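Local coordinates for protein Rho guanine nucleotide exchange factor 11 (Homo sapiens, PDB 5JHH) that probably activates Rho-family GTPases by promoting exchange of GDP for GTP through its DH domain, which is paired with a PH domain, at residues Q50-E55 with R65-L70; N56-E61 with E129-K134. All blocks are in the same frame, centred on the assembly; numbering follows the deposited sequence. Where two conformers were deposited one is given.

Contact 1. Residues Q50-E55 with R65-L70; sequences QRMKKE and RLFPNL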
loop_
_atom_site.group_PDB
_atom_site.type_symbol
_atom_site.label_atom_id
_atom_site.label_comp_id
_atom_site.label_asym_id
_atom_site.label_seq_id
_atom_site.Cartn_x
_atom_site.Cartn_y
_atom_site.Cartn_z
ATOM N N GLN A 50 23.128 -5.484 13.566
ATOM C CA GLN A 50 24.288 -5.640 14.471
ATOM C C GLN A 50 25.571 -5.874 13.727
ATOM O O GLN A 50 26.613 -5.360 14.125
ATOM C CB GLN A 50 24.102 -6.775 15.454
ATOM C CG GLN A 50 22.923 -6.568 16.383
ATOM C CD GLN A 50 23.097 -5.430 17.352
ATOM O OE1 GLN A 50 24.203 -5.020 17.665
ATOM N NE2 GLN A 50 21.980 -4.888 17.814
ATOM N N ARG A 51 25.495 -6.582 12.608
ATOM C CA ARG A 51 26.687 -6.795 11.800
ATOM C C ARG A 51 27.083 -5.538 11.035
ATOM O O ARG A 51 28.274 -5.230 10.904
ATOM C CB ARG A 51 26.518 -7.961 10.860
ATOM C CG ARG A 51 26.351 -9.323 11.542
ATOM C CD ARG A 51 26.356 -10.449 10.511
ATOM N NE ARG A 51 27.608 -10.390 9.740
ATOM C CZ ARG A 51 27.763 -10.710 8.450
ATOM N NH1 ARG A 51 26.735 -11.134 7.699
ATOM N NH2 ARG A 51 28.973 -10.576 7.901
ATOM N N MET A 52 26.116 -4.773 10.553
ATOM C CA MET A 52 26.480 -3.559 9.842
ATOM C C MET A 52 27.185 -2.624 10.801
ATOM O O MET A 52 28.065 -1.872 10.425
ATOM C CB MET A 52 25.240 -2.853 9.299
ATOM C CG MET A 52 24.548 -3.642 8.202
ATOM S SD MET A 52 23.091 -2.803 7.600
ATOM C CE MET A 52 22.557 -3.935 6.332
ATOM N N LYS A 53 26.682 -2.605 12.023
ATOM C CA LYS A 53 27.184 -1.721 13.037
ATOM C C LYS A 53 28.561 -2.168 13.460
ATOM O O LYS A 53 29.476 -1.382 13.443
ATOM C CB LYS A 53 26.262 -1.767 14.238
ATOM C CG LYS A 53 26.506 -0.663 15.251
ATOM C CD LYS A 53 26.460 -1.201 16.663
ATOM C CE LYS A 53 25.707 -0.271 17.583
ATOM N NZ LYS A 53 24.246 -0.488 17.377
ATOM N N LYS A 54 28.678 -3.427 13.869
ATOM C CA LYS A 54 29.923 -3.977 14.368
ATOM C C LYS A 54 31.038 -3.899 13.305
ATOM O O LYS A 54 32.150 -3.524 13.646
ATOM C CB LYS A 54 29.729 -5.425 14.860
ATOM C CG LYS A 54 31.008 -6.259 14.961
ATOM C CD LYS A 54 31.744 -6.043 16.289
ATOM C CE LYS A 54 31.399 -7.106 17.332
ATOM N NZ LYS A 54 31.736 -8.479 16.853
ATOM N N GLU A 55 30.766 -4.238 12.040
ATOM C CA GLU A 55 31.819 -4.195 11.020
ATOM C C GLU A 55 31.883 -2.867 10.226
ATOM O O GLU A 55 32.489 -2.825 9.159
ATOM C CB GLU A 55 31.622 -5.335 10.037
ATOM C CG GLU A 55 31.707 -6.714 10.671
ATOM C CD GLU A 55 31.200 -7.828 9.755
ATOM O OE1 GLU A 55 31.314 -7.695 8.513
ATOM O OE2 GLU A 55 30.691 -8.848 10.283
ATOM N N ARG A 65 19.605 6.029 10.167
ATOM C CA ARG A 65 18.437 6.361 9.369
ATOM C C ARG A 65 17.753 5.116 8.828
ATOM O O ARG A 65 16.550 5.113 8.600
ATOM C CB ARG A 65 18.748 7.410 8.278
ATOM C CG ARG A 65 18.840 8.807 8.922
ATOM C CD ARG A 65 19.080 9.954 7.953
ATOM N NE ARG A 65 20.353 9.801 7.254
ATOM C CZ ARG A 65 21.457 10.535 7.470
ATOM N NH1 ARG A 65 21.468 11.515 8.365
ATOM N NH2 ARG A 65 22.566 10.296 6.769
ATOM N N LEU A 66 18.519 4.060 8.623
ATOM C CA LEU A 66 17.978 2.816 8.115
ATOM C C LEU A 66 17.318 1.993 9.250
ATOM O O LEU A 66 16.310 1.402 9.048
ATOM C CB LEU A 66 19.089 2.024 7.467
ATOM C CG LEU A 66 18.731 0.595 7.098
ATOM C CD1 LEU A 66 17.696 0.590 6.014
ATOM C CD2 LEU A 66 19.978 -0.133 6.617
ATOM N N PHE A 67 17.937 1.982 10.409
ATOM C CA PHE A 67 17.483 1.286 11.594
ATOM C C PHE A 67 17.427 2.268 12.775
ATOM O O PHE A 67 18.266 2.276 13.618
ATOM C CB PHE A 67 18.399 0.142 11.968
ATOM C CG PHE A 67 18.374 -1.010 11.054
ATOM C CD1 PHE A 67 17.325 -1.852 11.017
ATOM C CD2 PHE A 67 19.439 -1.270 10.251
ATOM C CE1 PHE A 67 17.326 -2.925 10.205
ATOM C CE2 PHE A 67 19.445 -2.334 9.418
ATOM C CZ PHE A 67 18.384 -3.167 9.393
ATOM N N PRO A 68 16.325 3.134 12.767
ATOM C CA PRO A 68 16.338 4.147 13.827
ATOM C C PRO A 68 16.228 3.699 15.262
ATOM O O PRO A 68 16.836 4.290 16.099
ATOM C CB PRO A 68 15.125 4.989 13.524
ATOM C CG PRO A 68 14.934 4.864 12.112
ATOM C CD PRO A 68 15.090 3.445 11.898
ATOM N N ASN A 69 15.413 2.701 15.539
ATOM C CA ASN A 69 14.994 2.394 16.873
ATOM C C ASN A 69 14.566 0.955 16.965
ATOM O O ASN A 69 13.552 0.637 17.503
ATOM C CB ASN A 69 13.839 3.304 17.222
ATOM C CG ASN A 69 12.698 3.165 16.255
ATOM O OD1 ASN A 69 12.835 2.604 15.230
ATOM N ND2 ASN A 69 11.597 3.696 16.595
ATOM N N LEU A 70 15.379 0.093 16.413
ATOM C CA LEU A 70 15.083 -1.304 16.318
ATOM C C LEU A 70 14.944 -2.003 17.659
ATOM O O LEU A 70 14.034 -2.758 17.845
ATOM C CB LEU A 70 16.105 -2.010 15.437
ATOM C CG LEU A 70 15.856 -3.464 15.085
ATOM C CD1 LEU A 70 14.508 -3.692 14.510
ATOM C CD2 LEU A 70 16.886 -4.044 14.163
#

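Contact 2. Residues N56-E61 with E129-K134; sequences NLMPRE and ELIKTK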
loop_
_atom_site.group_PDB
_atom_site.type_symbol
_atom_site.label_atom_id
_atom_site.label_comp_id
_atom_site.label_asym_id
_atom_site.label_seq_id
_atom_site.Cartn_x
_atom_site.Cartn_y
_atom_site.Cartn_z
ATOM N N ASN A 56 31.251 -1.797 10.713
ATOM C CA ASN A 56 31.273 -0.497 10.004
ATOM C C ASN A 56 31.031 -0.565 8.498
ATOM O O ASN A 56 31.769 -0.000 7.707
ATOM C CB ASN A 56 32.595 0.227 10.260
ATOM C CG ASN A 56 32.811 0.520 11.740
ATOM O OD1 ASN A 56 32.237 1.483 12.294
ATOM N ND2 ASN A 56 33.599 -0.339 12.407
ATOM N N LEU A 57 29.971 -1.237 8.105
ATOM C CA LEU A 57 29.566 -1.281 6.717
ATOM C C LEU A 57 29.167 0.076 6.190
ATOM O O LEU A 57 29.260 0.356 4.960
ATOM C CB LEU A 57 28.413 -2.253 6.527
ATOM C CG LEU A 57 28.862 -3.702 6.391
ATOM C CD1 LEU A 57 29.415 -3.916 4.999
ATOM C CD2 LEU A 57 29.896 -4.091 7.447
ATOM N N MET A 58 28.712 0.938 7.085
ATOM C CA MET A 58 28.320 2.272 6.645
ATOM C C MET A 58 28.474 3.264 7.779
ATOM O O MET A 58 28.620 2.870 8.933
ATOM C CB MET A 58 26.899 2.244 6.093
ATOM C CG MET A 58 25.757 2.208 7.132
ATOM S SD MET A 58 24.114 2.005 6.367
ATOM C CE MET A 58 24.209 0.393 5.631
ATOM N N PRO A 59 28.507 4.559 7.454
ATOM C CA PRO A 59 28.598 5.558 8.511
ATOM C C PRO A 59 27.453 5.411 9.511
ATOM O O PRO A 59 26.336 5.087 9.104
ATOM C CB PRO A 59 28.465 6.891 7.753
ATOM C CG PRO A 59 28.853 6.577 6.339
ATOM C CD PRO A 59 28.459 5.157 6.110
ATOM N N ARG A 60 27.713 5.672 10.786
ATOM C CA ARG A 60 26.685 5.517 11.795
ATOM C C ARG A 60 25.473 6.421 11.518
ATOM O O ARG A 60 24.338 6.021 11.734
ATOM C CB ARG A 60 27.261 5.766 13.183
ATOM C CG ARG A 60 26.873 4.684 14.188
ATOM C CD ARG A 60 27.833 3.491 14.208
ATOM N NE ARG A 60 28.257 3.181 15.576
ATOM C CZ ARG A 60 29.142 2.245 15.879
ATOM N NH1 ARG A 60 29.487 2.037 17.141
ATOM N NH2 ARG A 60 29.676 1.512 14.912
ATOM N N GLU A 61 25.703 7.603 10.971
ATOM C CA GLU A 61 24.614 8.497 10.627
ATOM C C GLU A 61 23.678 7.852 9.611
ATOM O O GLU A 61 22.459 8.015 9.721
ATOM C CB GLU A 61 25.148 9.814 10.073
ATOM C CG GLU A 61 25.938 10.633 11.109
ATOM C CD GLU A 61 27.416 10.241 11.254
ATOM O OE1 GLU A 61 27.925 9.293 10.583
ATOM O OE2 GLU A 61 28.098 10.889 12.067
ATOM N N GLU A 129 16.466 3.074 -0.988
ATOM C CA GLU A 129 17.065 3.580 -2.213
ATOM C C GLU A 129 18.564 3.880 -2.036
ATOM O O GLU A 129 19.377 3.546 -2.880
ATOM C CB GLU A 129 16.348 4.849 -2.682
ATOM C CG GLU A 129 15.417 4.621 -3.874
ATOM C CD GLU A 129 16.151 4.128 -5.142
ATOM O OE1 GLU A 129 17.327 4.511 -5.384
ATOM O OE2 GLU A 129 15.539 3.371 -5.923
ATOM N N LEU A 130 18.931 4.485 -0.924
ATOM C CA LEU A 130 20.352 4.631 -0.603
ATOM C C LEU A 130 21.088 3.274 -0.562
ATOM O O LEU A 130 22.183 3.154 -1.105
ATOM C CB LEU A 130 20.533 5.375 0.715
ATOM C CG LEU A 130 21.907 5.809 1.284
ATOM C CD1 LEU A 130 22.423 4.948 2.451
ATOM C CD2 LEU A 130 23.011 5.974 0.219
ATOM N N ILE A 131 20.524 2.283 0.122
ATOM C CA ILE A 131 21.157 0.971 0.213
ATOM C C ILE A 131 21.318 0.395 -1.195
ATOM O O ILE A 131 22.303 -0.238 -1.498
ATOM C CB ILE A 131 20.322 -0.043 1.043
ATOM C CG1 ILE A 131 20.929 -0.286 2.404
ATOM C CG2 ILE A 131 20.354 -1.443 0.428
ATOM C CD1 ILE A 131 21.242 0.956 3.176
ATOM N N LYS A 132 20.328 0.589 -2.042
ATOM C CA LYS A 132 20.404 0.052 -3.361
ATOM C C LYS A 132 21.558 0.712 -4.106
ATOM O O LYS A 132 22.293 0.067 -4.834
ATOM C CB LYS A 132 19.101 0.291 -4.080
ATOM C CG LYS A 132 18.907 -0.598 -5.280
ATOM C CD LYS A 132 17.446 -0.992 -5.441
ATOM C CE LYS A 132 16.614 0.134 -6.019
ATOM N NZ LYS A 132 15.459 -0.427 -6.776
ATOM N N THR A 133 21.731 2.002 -3.898
ATOM C CA THR A 133 22.789 2.716 -4.591
ATOM C C THR A 133 24.117 2.196 -4.102
ATOM O O THR A 133 25.021 1.862 -4.888
ATOM C CB THR A 133 22.673 4.209 -4.331
ATOM O OG1 THR A 133 21.483 4.664 -4.951
ATOM C CG2 THR A 133 23.836 4.951 -4.897
ATOM N N LYS A 134 24.211 2.100 -2.784
ATOM C CA LYS A 134 25.412 1.615 -2.147
ATOM C C LYS A 134 25.853 0.256 -2.680
ATOM O O LYS A 134 27.025 -0.001 -2.805
ATOM C CB LYS A 134 25.189 1.527 -0.661
ATOM C CG LYS A 134 26.437 1.755 0.106
ATOM C CD LYS A 134 26.175 1.824 1.608
ATOM C CE LYS A 134 25.782 3.227 2.019
ATOM N NZ LYS A 134 26.962 4.088 2.302
HETATM O O HOH W 1 29.125 2.396 2.839
#

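Contact 1. Residues Q50-E55 with R65-L70
Met52 reaches Phe67 because its CG lies beside the backbone N, anti to the carbonyl carbon (chi1 -67°), and chi2 of 179° extends the chain so that SD comes up to the edge of the Phe67 ring. The result is a Met-aromatic contact in the all-helical DH fold, joining the last turn of the long helix 18-54 to the end of the short helix 60-66. Phe67 turns an edge to the sulfur: SD of Met52 is 4.1 Å from CE2 of Phe67 and lies 85° off the ring normal, almost in the ring plane. The two side chains cross at about a right angle. Tyr49, one turn earlier on the long helix, also meets the Phe67 ring with its own.

Leu66 adds a branch to the same sulfur, and the three touching residues are all buried. Phe144 and Met145 of helix 139-150 pack against Met52 as well, while Ile163 touches both Leu66 and Phe67, so this small interface forms part of a wider apolar core. On the Leu66 side, the closest approach is from SD of Met52 to CD2 of Leu66, at 4.2 Å.

Contact 2. Residues N56-E61 with E129-K134
Met58 and Lys134 dominate this contact, with Ile131 supplying the apolar end, in a helix-to-loop packing of the helical DH domain. The turn between helices 18-54 and 60-66 here rests against helix 124-137, an example of how a short interhelical turn is fixed by side chains from helices both near and far along the chain. The turn begins with a Schellman motif, in which Asn56, at positive phi, is the C-prime residue that ends the long helix.

Met58 holds CG between its backbone N and carbonyl carbon (chi1 78°), and a bend at chi3 (65°) swings the methyl toward helix 124-137. There CE of Met58 meets CD1 of Ile131 at 3.9 Å, the two side chains crossing at about a right angle. This is a contact of end methyls, and Phe141 of helix 139-150 and Leu63 of helix 60-66 also pack on Met58.

Lys134 comes in from the next turn of the helix. Its chain is folded at chi3 and chi4, both -86°, and its ammonium sits beside the start of the Met58 side chain, with NZ of Lys134 4.2 Å from CB of Met58. The same nitrogen approaches the ring of Pro59, the residue at the N-cap position of helix 60-66. The charge is met chiefly by a salt bridge to Glu62, and Glu138 is a longer, weaker partner; Phe141 packs on the same side chain. A water extends this polar network to the turn: it lies 2.9 Å from O of Leu57 and accepts a hydrogen bond from NZ of Lys134 at 2.8 Å.

Followed from the N terminus, the chain leaves helix 18-54 through residues 50-55, turns through 56-61 and reaches the end of helix 60-66 at 65-70, where contact 1 closes a short loop back on the long helix. Contact 2 starts within that loop and closes far later, at 129-134, after several further helices, so the two contacts cross along the chain. Their centres are about 10 Å apart, and they join directly: CE of Met58 lies 3.9 Å from SD of Met52, and CD1 of Ile131 lies 3.8 Å from CD2 of Leu66. Together they tie helices 18-54, 60-66 and 124-137 of the DH domain through a methionine, leucine and isoleucine cluster with Lys134 at its polar edge.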